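Local structure of leucine aminopeptidase 2 (Saccharomyces cerevisiae, 2XQ0) at residues I219-R231 and Y257-D269. The protein is a zinc-dependent aminopeptidase of the M1 family that preferentially cleaves di- and tripeptides and also has low epoxide hydrolase activity in vitro. Numbering follows the deposited sequence.
Sequences IGPRSTVYTEPFR and YEWGTYDILVNVD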
loop_
_atom_site.group_PDB
_atom_site.type_symbol
_atom_site.label_atom_id
_atom_site.label_comp_id
_atom_site.label_asym_id
_atom_site.label_seq_id
_atom_site.Cartn_x
_atom_site.Cartn_y
_atom_site.Cartn_z
ATOM N N ILE A 219 22.613 -2.737 -0.592
ATOM C CA ILE A 219 22.201 -2.426 0.776
ATOM C C ILE A 219 22.214 -3.659 1.660
ATOM O O ILE A 219 21.818 -3.597 2.814
ATOM C CB ILE A 219 20.804 -1.775 0.831
ATOM C CG1 ILE A 219 19.791 -2.570 -0.024
ATOM C CG2 ILE A 219 20.888 -0.339 0.360
ATOM C CD1 ILE A 219 18.379 -1.998 -0.004
ATOM N N GLY A 220 22.671 -4.778 1.115
ATOM C CA GLY A 220 22.787 -6.003 1.886
ATOM C C GLY A 220 23.257 -7.126 0.986
ATOM O O GLY A 220 23.373 -6.928 -0.218
ATOM N N PRO A 221 23.511 -8.314 1.558
ATOM C CA PRO A 221 24.006 -9.480 0.810
ATOM C C PRO A 221 23.049 -9.966 -0.276
ATOM O O PRO A 221 23.462 -10.612 -1.235
ATOM C CB PRO A 221 24.180 -10.554 1.897
ATOM C CG PRO A 221 23.287 -10.126 3.002
ATOM C CD PRO A 221 23.310 -8.615 2.983
ATOM N N ARG A 222 21.768 -9.654 -0.154
ATOM C CA ARG A 222 20.857 -10.027 -1.224
ATOM C C ARG A 222 19.923 -8.875 -1.574
ATOM O O ARG A 222 18.814 -9.096 -2.045
ATOM C CB ARG A 222 20.061 -11.290 -0.869
ATOM C CG ARG A 222 19.340 -11.179 0.447
ATOM C CD ARG A 222 18.656 -12.480 0.857
ATOM N NE ARG A 222 18.552 -12.557 2.315
ATOM C CZ ARG A 222 17.888 -13.499 2.969
ATOM N NH1 ARG A 222 17.258 -14.456 2.301
ATOM N NH2 ARG A 222 17.858 -13.483 4.290
ATOM N N SER A 223 20.404 -7.651 -1.382
ATOM C CA SER A 223 19.566 -6.470 -1.559
ATOM C C SER A 223 20.284 -5.314 -2.236
ATOM O O SER A 223 21.402 -4.977 -1.898
ATOM C CB SER A 223 19.014 -6.010 -0.213
ATOM O OG SER A 223 18.166 -6.997 0.344
ATOM N N THR A 224 19.606 -4.686 -3.180
ATOM C CA THR A 224 20.175 -3.551 -3.875
ATOM C C THR A 224 19.136 -2.459 -3.880
ATOM O O THR A 224 17.955 -2.738 -4.003
ATOM C CB THR A 224 20.481 -3.936 -5.319
ATOM O OG1 THR A 224 21.333 -5.096 -5.330
ATOM C CG2 THR A 224 21.137 -2.789 -6.063
ATOM N N VAL A 225 19.555 -1.213 -3.747
ATOM C CA VAL A 225 18.606 -0.120 -3.931
ATOM C C VAL A 225 18.804 0.565 -5.290
ATOM O O VAL A 225 19.940 0.718 -5.752
ATOM C CB VAL A 225 18.669 0.906 -2.773
ATOM C CG1 VAL A 225 20.054 1.571 -2.698
ATOM C CG2 VAL A 225 17.573 1.970 -2.943
ATOM N N TYR A 226 17.694 0.950 -5.925
ATOM C CA TYR A 226 17.692 1.639 -7.215
ATOM C C TYR A 226 17.063 3.010 -7.021
ATOM O O TYR A 226 16.088 3.134 -6.306
ATOM C CB TYR A 226 16.890 0.847 -8.250
ATOM C CG TYR A 226 17.534 -0.451 -8.642
ATOM C CD1 TYR A 226 18.366 -0.519 -9.749
ATOM C CD2 TYR A 226 17.315 -1.619 -7.903
ATOM C CE1 TYR A 226 18.976 -1.704 -10.113
ATOM C CE2 TYR A 226 17.920 -2.815 -8.267
ATOM C CZ TYR A 226 18.751 -2.845 -9.374
ATOM O OH TYR A 226 19.371 -4.016 -9.757
ATOM N N THR A 227 17.646 4.047 -7.617
ATOM C CA THR A 227 17.056 5.379 -7.556
ATOM C C THR A 227 17.810 6.336 -8.467
ATOM O O THR A 227 18.730 5.927 -9.170
ATOM C CB THR A 227 17.002 5.958 -6.121
ATOM O OG1 THR A 227 16.247 7.182 -6.120
ATOM C CG2 THR A 227 18.389 6.218 -5.581
ATOM N N GLU A 228 17.413 7.603 -8.457
ATOM C CA GLU A 228 18.131 8.610 -9.236
ATOM C C GLU A 228 19.500 8.861 -8.614
ATOM O O GLU A 228 19.633 8.934 -7.379
ATOM C CB GLU A 228 17.307 9.898 -9.334
ATOM C CG GLU A 228 15.980 9.738 -10.092
ATOM C CD GLU A 228 15.033 10.925 -9.912
ATOM O OE1 GLU A 228 14.241 10.911 -8.939
ATOM O OE2 GLU A 228 15.079 11.865 -10.740
ATOM N N PRO A 229 20.536 8.988 -9.460
ATOM C CA PRO A 229 21.904 9.163 -8.949
ATOM C C PRO A 229 22.020 10.183 -7.805
ATOM O O PRO A 229 22.733 9.919 -6.833
ATOM C CB PRO A 229 22.679 9.627 -10.183
ATOM C CG PRO A 229 21.925 8.986 -11.347
ATOM C CD PRO A 229 20.475 9.007 -10.936
ATOM N N PHE A 230 21.317 11.310 -7.894
ATOM C CA PHE A 230 21.516 12.379 -6.917
ATOM C C PHE A 230 21.163 11.937 -5.500
ATOM O O PHE A 230 21.686 12.473 -4.512
ATOM C CB PHE A 230 20.737 13.643 -7.301
ATOM C CG PHE A 230 19.279 13.597 -6.944
ATOM C CD1 PHE A 230 18.841 14.053 -5.704
ATOM C CD2 PHE A 230 18.346 13.102 -7.844
ATOM C CE1 PHE A 230 17.497 14.011 -5.370
ATOM C CE2 PHE A 230 16.996 13.058 -7.516
ATOM C CZ PHE A 230 16.569 13.505 -6.277
ATOM N N ARG A 231 20.296 10.936 -5.409
ATOM C CA ARG A 231 19.768 10.482 -4.127
ATOM C C ARG A 231 20.332 9.117 -3.729
ATOM O O ARG A 231 20.053 8.607 -2.637
ATOM C CB ARG A 231 18.240 10.398 -4.231
ATOM C CG ARG A 231 17.544 9.885 -2.992
ATOM C CD ARG A 231 16.202 10.562 -2.825
ATOM N NE ARG A 231 15.390 10.447 -4.028
ATOM C CZ ARG A 231 14.475 11.340 -4.387
ATOM N NH1 ARG A 231 14.264 12.417 -3.636
ATOM N NH2 ARG A 231 13.767 11.155 -5.492
ATOM N N TYR A 257 12.945 -17.019 2.917
ATOM C CA TYR A 257 12.431 -16.127 1.876
ATOM C C TYR A 257 12.819 -16.795 0.569
ATOM O O TYR A 257 13.981 -17.083 0.354
ATOM C CB TYR A 257 13.129 -14.772 2.038
ATOM C CG TYR A 257 12.916 -13.733 0.953
ATOM C CD1 TYR A 257 11.791 -12.913 0.958
ATOM C CD2 TYR A 257 13.876 -13.531 -0.039
ATOM C CE1 TYR A 257 11.609 -11.928 -0.024
ATOM C CE2 TYR A 257 13.704 -12.557 -1.024
ATOM C CZ TYR A 257 12.576 -11.757 -1.005
ATOM O OH TYR A 257 12.415 -10.781 -1.970
ATOM N N GLU A 258 11.864 -17.064 -0.308
ATOM C CA GLU A 258 12.189 -17.886 -1.475
ATOM C C GLU A 258 12.262 -17.127 -2.809
ATOM O O GLU A 258 12.418 -17.743 -3.859
ATOM C CB GLU A 258 11.209 -19.056 -1.585
ATOM C CG GLU A 258 9.809 -18.640 -1.976
ATOM C CD GLU A 258 8.782 -19.733 -1.713
ATOM O OE1 GLU A 258 8.278 -19.806 -0.569
ATOM O OE2 GLU A 258 8.477 -20.517 -2.644
ATOM N N TRP A 259 12.181 -15.801 -2.764
ATOM C CA TRP A 259 12.179 -14.987 -3.984
ATOM C C TRP A 259 13.574 -14.597 -4.506
ATOM O O TRP A 259 13.691 -13.927 -5.529
ATOM C CB TRP A 259 11.334 -13.726 -3.769
ATOM C CG TRP A 259 9.913 -14.033 -3.344
ATOM C CD1 TRP A 259 9.485 -14.349 -2.081
ATOM C CD2 TRP A 259 8.744 -14.048 -4.178
ATOM N NE1 TRP A 259 8.129 -14.567 -2.084
ATOM C CE2 TRP A 259 7.648 -14.385 -3.356
ATOM C CE3 TRP A 259 8.519 -13.824 -5.541
ATOM C CZ2 TRP A 259 6.353 -14.497 -3.852
ATOM C CZ3 TRP A 259 7.219 -13.920 -6.033
ATOM C CH2 TRP A 259 6.159 -14.260 -5.199
ATOM N N GLY A 260 14.626 -14.988 -3.795
ATOM C CA GLY A 260 15.974 -14.662 -4.224
ATOM C C GLY A 260 16.438 -13.316 -3.682
ATOM O O GLY A 260 16.894 -13.211 -2.548
ATOM N N THR A 261 16.327 -12.273 -4.496
ATOM C CA THR A 261 16.763 -10.962 -4.059
ATOM C C THR A 261 15.594 -10.234 -3.415
ATOM O O THR A 261 14.434 -10.552 -3.676
ATOM C CB THR A 261 17.258 -10.135 -5.240
ATOM O OG1 THR A 261 16.204 -10.027 -6.205
ATOM C CG2 THR A 261 18.473 -10.809 -5.885
ATOM N N TYR A 262 15.919 -9.291 -2.542
ATOM C CA TYR A 262 14.951 -8.314 -2.060
ATOM C C TYR A 262 15.471 -6.902 -2.355
ATOM O O TYR A 262 16.311 -6.366 -1.620
ATOM C CB TYR A 262 14.669 -8.461 -0.565
ATOM C CG TYR A 262 13.592 -7.484 -0.156
ATOM C CD1 TYR A 262 12.242 -7.793 -0.339
ATOM C CD2 TYR A 262 13.913 -6.223 0.313
ATOM C CE1 TYR A 262 11.251 -6.879 0.008
ATOM C CE2 TYR A 262 12.923 -5.298 0.654
ATOM C CZ TYR A 262 11.605 -5.632 0.499
ATOM O OH TYR A 262 10.632 -4.711 0.827
ATOM N N ASP A 263 14.982 -6.303 -3.439
ATOM C CA ASP A 263 15.500 -5.018 -3.882
ATOM C C ASP A 263 14.466 -3.939 -3.642
ATOM O O ASP A 263 13.282 -4.228 -3.529
ATOM C CB ASP A 263 15.843 -5.073 -5.372
ATOM C CG ASP A 263 17.028 -5.979 -5.667
ATOM O OD1 ASP A 263 17.801 -6.321 -4.734
ATOM O OD2 ASP A 263 17.201 -6.324 -6.851
ATOM N N ILE A 264 14.926 -2.694 -3.571
ATOM C CA ILE A 264 14.051 -1.548 -3.360
ATOM C C ILE A 264 14.271 -0.479 -4.437
ATOM O O ILE A 264 15.402 -0.083 -4.689
ATOM C CB ILE A 264 14.296 -0.941 -1.977
ATOM C CG1 ILE A 264 14.053 -1.992 -0.892
ATOM C CG2 ILE A 264 13.418 0.336 -1.763
ATOM C CD1 ILE A 264 14.547 -1.582 0.475
ATOM N N LEU A 265 13.189 -0.030 -5.080
ATOM C CA LEU A 265 13.235 1.121 -5.978
ATOM C C LEU A 265 12.732 2.333 -5.222
ATOM O O LEU A 265 11.584 2.345 -4.796
ATOM C CB LEU A 265 12.325 0.903 -7.204
ATOM C CG LEU A 265 12.096 2.140 -8.082
ATOM C CD1 LEU A 265 13.380 2.564 -8.731
ATOM C CD2 LEU A 265 11.014 1.892 -9.163
ATOM N N VAL A 266 13.581 3.346 -5.035
ATOM C CA VAL A 266 13.138 4.568 -4.378
ATOM C C VAL A 266 12.687 5.500 -5.478
ATOM O O VAL A 266 13.500 6.012 -6.252
ATOM C CB VAL A 266 14.223 5.226 -3.494
ATOM C CG1 VAL A 266 13.733 6.566 -2.989
ATOM C CG2 VAL A 266 14.573 4.309 -2.303
ATOM N N ASN A 267 11.374 5.683 -5.572
ATOM C CA ASN A 267 10.780 6.324 -6.733
ATOM C C ASN A 267 10.937 7.837 -6.765
ATOM O O ASN A 267 11.461 8.441 -5.821
ATOM C CB ASN A 267 9.301 5.958 -6.815
ATOM C CG ASN A 267 9.004 4.997 -7.939
ATOM O OD1 ASN A 267 9.543 5.119 -9.035
ATOM N ND2 ASN A 267 8.130 4.039 -7.677
ATOM N N VAL A 268 10.461 8.434 -7.856
ATOM C CA VAL A 268 10.415 9.887 -8.014
ATOM C C VAL A 268 9.470 10.503 -6.984
ATOM O O VAL A 268 8.621 9.819 -6.415
ATOM C CB VAL A 268 9.978 10.294 -9.456
ATOM C CG1 VAL A 268 11.027 9.859 -10.471
ATOM C CG2 VAL A 268 8.628 9.686 -9.802
ATOM N N ASP A 269 9.598 11.804 -6.762
ATOM C CA ASP A 269 8.829 12.454 -5.704
ATOM C C ASP A 269 7.303 12.422 -5.898
ATOM O O ASP A 269 6.561 12.503 -4.922
ATOM C CB ASP A 269 9.363 13.873 -5.442
ATOM C CG ASP A 269 10.883 13.900 -5.275
ATOM O OD1 ASP A 269 11.375 13.751 -4.135
ATOM O OD2 ASP A 269 11.593 14.060 -6.293
HETATM O O HOH W 1 17.272 -14.920 -0.746
HETATM O O HOH W 2 20.004 -7.451 -5.203
HETATM O O HOH W 3 19.386 -6.442 -8.130
HETATM O O HOH W 4 12.387 13.363 -8.810
#
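Backbone hydrogen bonds join Y226 of strand 223-227 to both I264 and V266 of strand 264-266: its N donates to I264 O at 2.8 Å and its O accepts from V266 N. The parallel ladder continues through I264 N to T224 O and, ahead of the second strand, through Y262 N to R222 O at 2.9 Å. Hydroxyls take over where amides do not reach. S223 OG meets Y262 O on a lone pair in the carbonyl plane at 2.8 Å, and T227 OG1, set anti to its own backbone N (chi1 -172°), turns alongside V266 to reach V266 O at 3.0 Å. D263 lends a carboxylate to the same seam, OD1 receiving T224 N at 2.9 Å from above the carboxylate plane; OD2 lies at the edge of the Y226 ring, and a water links it to Y226 OH.

Helices 229-239 and 243-253 lie between the two parallel strands in sequence, making a beta-alpha-beta crossover in the five-stranded mixed sheet of the catalytic domain. Helix 229-239 covers the face bearing V225 and I264; there V225 CG2 packs against V266 CG2 at 3.9 Å, and I219 CD1 meets I264 CD1 with the two side chains nearly perpendicular. On the other face L265 CD1 touches Y226 CB. The Y262 side chain packs on E302, the proton acceptor, while its hydroxyl bonds T282 OG1.

Charged groups close both ends. R231, bent at chi2 and chi3, sends NH1 to the syn side of D269 OD1 at 3.2 Å, its guanidinium and the carboxylate 66° apart; F230 CZ lies over one guanidinium face, and E228 OE1 pairs with NH2. Past the other end, the extended R222 pairs with E244 and E251 through NH2, while NH1 reaches G260 O through a water.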